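Local coordinates for Pgp2 (Campylobacter jejuni subsp. jejuni, PDB 6XJ6), which directs helical cell shape, probably by trimming peptidoglycan as an LD-carboxypeptidase, with peptidoglycan binding by a pocket on its accessory NTF2 domain, at residues L144-F147 with A148-Q152; M210-E213 with Q214-M218. All blocks are in the same frame, centred on the assembly; numbering follows the deposited sequence.

Overall arrangement
Both contacts are local, each made by neighbouring residues on one helix and its immediate flank, and they lie on opposite sides of the chain's centre. Interaction 1 runs along most of helix 141-151 and just past its C-terminal end, in the L,D-transpeptidase catalytic (YkuD) region; interaction 2 covers the start of helix 212-223, from the two residues ahead of it to M218, in the NTF2-like region. Their centres are 46 Å apart and their nearest atoms about 35 Å. Interaction 1 is the one close to the predicted active site: the side chain of L144 comes within about 6 Å of that of H119 and about 11 Å of that of C136. Interaction 2 lies away from both.

Interaction 1: L144-F147 with A148-Q152; sequences LEKF and AQVVQ
A148 opens the second half of this helical stretch by giving its N to L144 O at 2.9 Å, with an N-H...O angle of 159°. Its CB rests against the same carbonyl oxygen, while the buried methyl also meets F97. Q149 follows with a backbone bond from its N to E145 O (3.0 Å). The side chain of Q149 then runs back over that acceptor: with CG beside the backbone N, CG comes to 3.1 Å from E145 O, and the rest of the chain extends onward on the exposed side. These i to i+4 bonds belong to helix 141-151 of the YkuD catalytic region, where L144 packs on P94 and F95, A148 and V151 on F97, and F147 on L39 and V41 of strand 38-45. V150 N reaches K146 O at 3.0 Å and makes a further, weak bond to F147 O; its CG2 lies 3.4 Å from K146 O. V151 N completes the series on F147 O. Here the side chains also meet: CG1 of V151 stands over one face of the F147 ring, 4.2 Å from the centroid and 20° off the normal, a CH-pi contact displaced toward the rim, with CZ its nearest ring atom. The phenyl reaches this methyl because CG of F147 is anti to the backbone N (chi1 179°). F53 and F97 each make edge-to-face pairs with the same ring.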
loop_
_atom_site.group_PDB
_atom_site.type_symbol
_atom_site.label_atom_id
_atom_site.label_comp_id
_atom_site.label_asym_id
_atom_site.label_seq_id
_atom_site.Cartn_x
_atom_site.Cartn_y
_atom_site.Cartn_z
ATOM N N LEU A 144 0.297 13.901 20.359
ATOM C CA LEU A 144 -0.110 14.169 18.987
ATOM C C LEU A 144 0.693 15.292 18.354
ATOM O O LEU A 144 0.875 15.291 17.132
ATOM C CB LEU A 144 -1.603 14.483 18.924
ATOM C CG LEU A 144 -2.478 13.266 18.648
ATOM C CD1 LEU A 144 -3.931 13.650 18.806
ATOM C CD2 LEU A 144 -2.248 12.693 17.254
ATOM N N GLU A 145 1.167 16.258 19.144
ATOM C CA GLU A 145 2.032 17.289 18.585
ATOM C C GLU A 145 3.319 16.681 18.049
ATOM O O GLU A 145 3.777 17.045 16.960
ATOM C CB GLU A 145 2.334 18.367 19.627
ATOM C CG GLU A 145 1.157 19.286 19.921
ATOM C CD GLU A 145 0.704 20.067 18.701
ATOM O OE1 GLU A 145 1.437 20.072 17.686
ATOM O OE2 GLU A 145 -0.387 20.671 18.755
ATOM N N LYS A 146 3.906 15.733 18.787
ATOM C CA LYS A 146 5.119 15.082 18.303
ATOM C C LYS A 146 4.835 14.255 17.059
ATOM O O LYS A 146 5.604 14.291 16.093
ATOM C CB LYS A 146 5.742 14.212 19.394
ATOM C CG LYS A 146 6.986 13.460 18.903
ATOM C CD LYS A 146 7.693 12.667 19.997
ATOM C CE LYS A 146 8.918 11.948 19.428
ATOM N NZ LYS A 146 9.727 11.245 20.466
ATOM N N PHE A 147 3.733 13.503 17.059
ATOM C CA PHE A 147 3.352 12.763 15.863
ATOM C C PHE A 147 3.216 13.700 14.664
ATOM O O PHE A 147 3.729 13.418 13.573
ATOM C CB PHE A 147 2.046 12.008 16.118
ATOM C CG PHE A 147 1.563 11.229 14.933
ATOM C CD1 PHE A 147 0.686 11.794 14.022
ATOM C CD2 PHE A 147 2.002 9.935 14.715
ATOM C CE1 PHE A 147 0.251 11.088 12.920
ATOM C CE2 PHE A 147 1.572 9.221 13.623
ATOM C CZ PHE A 147 0.691 9.797 12.717
ATOM N N ALA A 148 2.535 14.834 14.855
ATOM C CA ALA A 148 2.326 15.773 13.757
ATOM C C ALA A 148 3.647 16.309 13.227
ATOM O O ALA A 148 3.823 16.447 12.011
ATOM C CB ALA A 148 1.431 16.921 14.217
ATOM N N GLN A 149 4.588 16.617 14.125
ATOM C CA GLN A 149 5.886 17.126 13.702
ATOM C C GLN A 149 6.644 16.089 12.884
ATOM O O GLN A 149 7.324 16.432 11.910
ATOM C CB GLN A 149 6.696 17.538 14.930
ATOM C CG GLN A 149 6.113 18.723 15.680
ATOM C CD GLN A 149 6.835 18.999 16.985
ATOM O OE1 GLN A 149 7.697 18.228 17.409
ATOM N NE2 GLN A 149 6.487 20.108 17.630
ATOM N N VAL A 150 6.532 14.811 13.254
ATOM C CA VAL A 150 7.296 13.773 12.567
ATOM C C VAL A 150 6.758 13.522 11.164
ATOM O O VAL A 150 7.523 13.181 10.256
ATOM C CB VAL A 150 7.341 12.482 13.411
ATOM C CG1 VAL A 150 7.863 11.303 12.596
ATOM C CG2 VAL A 150 8.199 12.688 14.651
ATOM N N VAL A 151 5.445 13.656 10.955
ATOM C CA VAL A 151 4.854 13.369 9.649
ATOM C C VAL A 151 4.708 14.606 8.773
ATOM O O VAL A 151 4.420 14.466 7.573
ATOM C CB VAL A 151 3.491 12.647 9.768
ATOM C CG1 VAL A 151 3.641 11.333 10.533
ATOM C CG2 VAL A 151 2.437 13.556 10.416
ATOM N N GLN A 152 4.881 15.804 9.326
ATOM C CA GLN A 152 4.637 17.026 8.572
ATOM C C GLN A 152 5.506 17.080 7.320
ATOM O O GLN A 152 6.708 16.806 7.369
ATOM C CB GLN A 152 4.910 18.244 9.456
ATOM C CG GLN A 152 4.671 19.574 8.771
ATOM C CD GLN A 152 4.710 20.743 9.738
ATOM O OE1 GLN A 152 4.284 20.631 10.889
ATOM N NE2 GLN A 152 5.228 21.871 9.275
#

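Interaction 2: M210-E213 with Q214-M218; sequences MKFE and QFASM
M210 lays its thioether forward over the first turns of the helix, and its bumps settle on the backbone between Q214 and F215. CG lies 3.6 Å from Q214 CB, while SD presses on the peptide that follows, 3.3 Å from F215 N. The chain leaves the backbone extended, with CG anti to N (chi1 -172°), and bends only at chi3, -63°, which carries the methyl CE to M218 SD at 3.9 Å. The two methionines thus cross obliquely, the methyl of M210 against the sulfur of M218. K211 and Q214 run side by side in the same direction, the amide NE2 lying equally near CB and CE of K211. Water 1 bridges the two residues, accepting from both K211 N and Q214 NE2. A bend at chi2 brings OE1 of Q214 beside the E213 carboxylate, 3.7 Å from E213 OE1, two acceptors that cannot bond to each other without a proton, with the planes 55° apart. On the next face the F212 ring meets F215 CD2 and A216 CB obliquely, the methyl 4.3 Å from CE2. F215 itself points on into the fold, where Y199 and F204 pack edge-to-face with it and L196 of helix 192-196 adjoins it. Water 2 donates to E213 O and hydrogen-bonds S217 OG, so this carbonyl holds a water as well as S217 N. The main-chain bonds start with F215 N to K211 O, 2.9 Å, followed by A216 N to F212 O. K211 is the N-cap of helix 212-223, and M210 before it folds over the first turn, at the helix start of the NTF2-like region.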
loop_
_atom_site.group_PDB
_atom_site.type_symbol
_atom_site.label_atom_id
_atom_site.label_comp_id
_atom_site.label_asym_id
_atom_site.label_seq_id
_atom_site.Cartn_x
_atom_site.Cartn_y
_atom_site.Cartn_z
ATOM N N MET A 210 -15.313 -7.919 -14.443
ATOM C CA MET A 210 -14.975 -8.829 -15.529
ATOM C C MET A 210 -14.155 -10.004 -15.003
ATOM O O MET A 210 -13.244 -9.833 -14.188
ATOM C CB MET A 210 -14.169 -8.091 -16.599
ATOM C CG MET A 210 -13.941 -8.898 -17.857
ATOM S SD MET A 210 -12.913 -8.043 -19.065
ATOM C CE MET A 210 -13.912 -6.631 -19.459
ATOM N N LYS A 211 -14.482 -11.202 -15.479
ATOM C CA LYS A 211 -13.739 -12.402 -15.130
ATOM C C LYS A 211 -12.544 -12.585 -16.066
ATOM O O LYS A 211 -12.444 -11.957 -17.122
ATOM C CB LYS A 211 -14.657 -13.622 -15.177
ATOM C CG LYS A 211 -15.759 -13.597 -14.125
ATOM C CD LYS A 211 -16.807 -14.667 -14.373
ATOM C CE LYS A 211 -17.674 -14.328 -15.575
ATOM N NZ LYS A 211 -18.779 -15.305 -15.762
ATOM N N PHE A 212 -11.644 -13.488 -15.672
ATOM C CA PHE A 212 -10.344 -13.592 -16.328
ATOM C C PHE A 212 -10.469 -13.933 -17.809
ATOM O O PHE A 212 -9.764 -13.354 -18.646
ATOM C CB PHE A 212 -9.476 -14.626 -15.615
ATOM C CG PHE A 212 -8.090 -14.730 -16.176
ATOM C CD1 PHE A 212 -7.087 -13.883 -15.737
ATOM C CD2 PHE A 212 -7.795 -15.663 -17.155
ATOM C CE1 PHE A 212 -5.813 -13.972 -16.256
ATOM C CE2 PHE A 212 -6.520 -15.759 -17.676
ATOM C CZ PHE A 212 -5.527 -14.911 -17.227
ATOM N N GLU A 213 -11.334 -14.887 -18.156
ATOM C CA GLU A 213 -11.461 -15.285 -19.556
ATOM C C GLU A 213 -11.796 -14.087 -20.437
ATOM O O GLU A 213 -11.203 -13.910 -21.509
ATOM C CB GLU A 213 -12.518 -16.381 -19.695
ATOM C CG GLU A 213 -12.660 -16.937 -21.102
ATOM C CD GLU A 213 -13.687 -18.050 -21.189
ATOM O OE1 GLU A 213 -14.600 -18.085 -20.336
ATOM O OE2 GLU A 213 -13.578 -18.894 -22.105
ATOM N N GLN A 214 -12.728 -13.240 -19.991
ATOM C CA GLN A 214 -13.098 -12.063 -20.771
ATOM C C GLN A 214 -11.993 -11.017 -20.746
ATOM O O GLN A 214 -11.746 -10.342 -21.752
ATOM C CB GLN A 214 -14.410 -11.481 -20.247
ATOM C CG GLN A 214 -15.645 -12.240 -20.714
ATOM C CD GLN A 214 -15.654 -13.687 -20.252
ATOM O OE1 GLN A 214 -15.665 -14.611 -21.067
ATOM N NE2 GLN A 214 -15.652 -13.889 -18.939
ATOM N N PHE A 215 -11.323 -10.865 -19.605
ATOM C CA PHE A 215 -10.173 -9.970 -19.528
ATOM C C PHE A 215 -9.083 -10.401 -20.501
ATOM O O PHE A 215 -8.510 -9.569 -21.213
ATOM C CB PHE A 215 -9.654 -9.971 -18.092
ATOM C CG PHE A 215 -8.390 -9.185 -17.884
ATOM C CD1 PHE A 215 -8.407 -7.799 -17.849
ATOM C CD2 PHE A 215 -7.182 -9.835 -17.682
ATOM C CE1 PHE A 215 -7.243 -7.079 -17.642
ATOM C CE2 PHE A 215 -6.015 -9.114 -17.464
ATOM C CZ PHE A 215 -6.047 -7.741 -17.440
ATOM N N ALA A 216 -8.804 -11.704 -20.567
ATOM C CA ALA A 216 -7.789 -12.208 -21.486
ATOM C C ALA A 216 -8.144 -11.884 -22.931
ATOM O O ALA A 216 -7.295 -11.435 -23.710
ATOM C CB ALA A 216 -7.643 -13.718 -21.306
ATOM N N SER A 217 -9.395 -12.138 -23.321
ATOM C CA SER A 217 -9.808 -11.873 -24.694
ATOM C C SER A 217 -9.832 -10.377 -24.988
ATOM O O SER A 217 -9.496 -9.953 -26.099
ATOM C CB SER A 217 -11.173 -12.505 -24.951
ATOM O OG SER A 217 -11.105 -13.913 -24.800
ATOM N N MET A 218 -10.220 -9.561 -24.004
ATOM C CA MET A 218 -10.198 -8.114 -24.190
ATOM C C MET A 218 -8.782 -7.617 -24.429
ATOM O O MET A 218 -8.543 -6.790 -25.317
ATOM C CB MET A 218 -10.773 -7.414 -22.957
ATOM C CG MET A 218 -10.731 -5.889 -23.034
ATOM S SD MET A 218 -11.015 -5.071 -21.459
ATOM C CE MET A 218 -9.464 -5.352 -20.608
HETATM O O HOH W 1 -16.471 -11.767 -17.425
HETATM O O HOH W 2 -10.306 -15.829 -23.206
#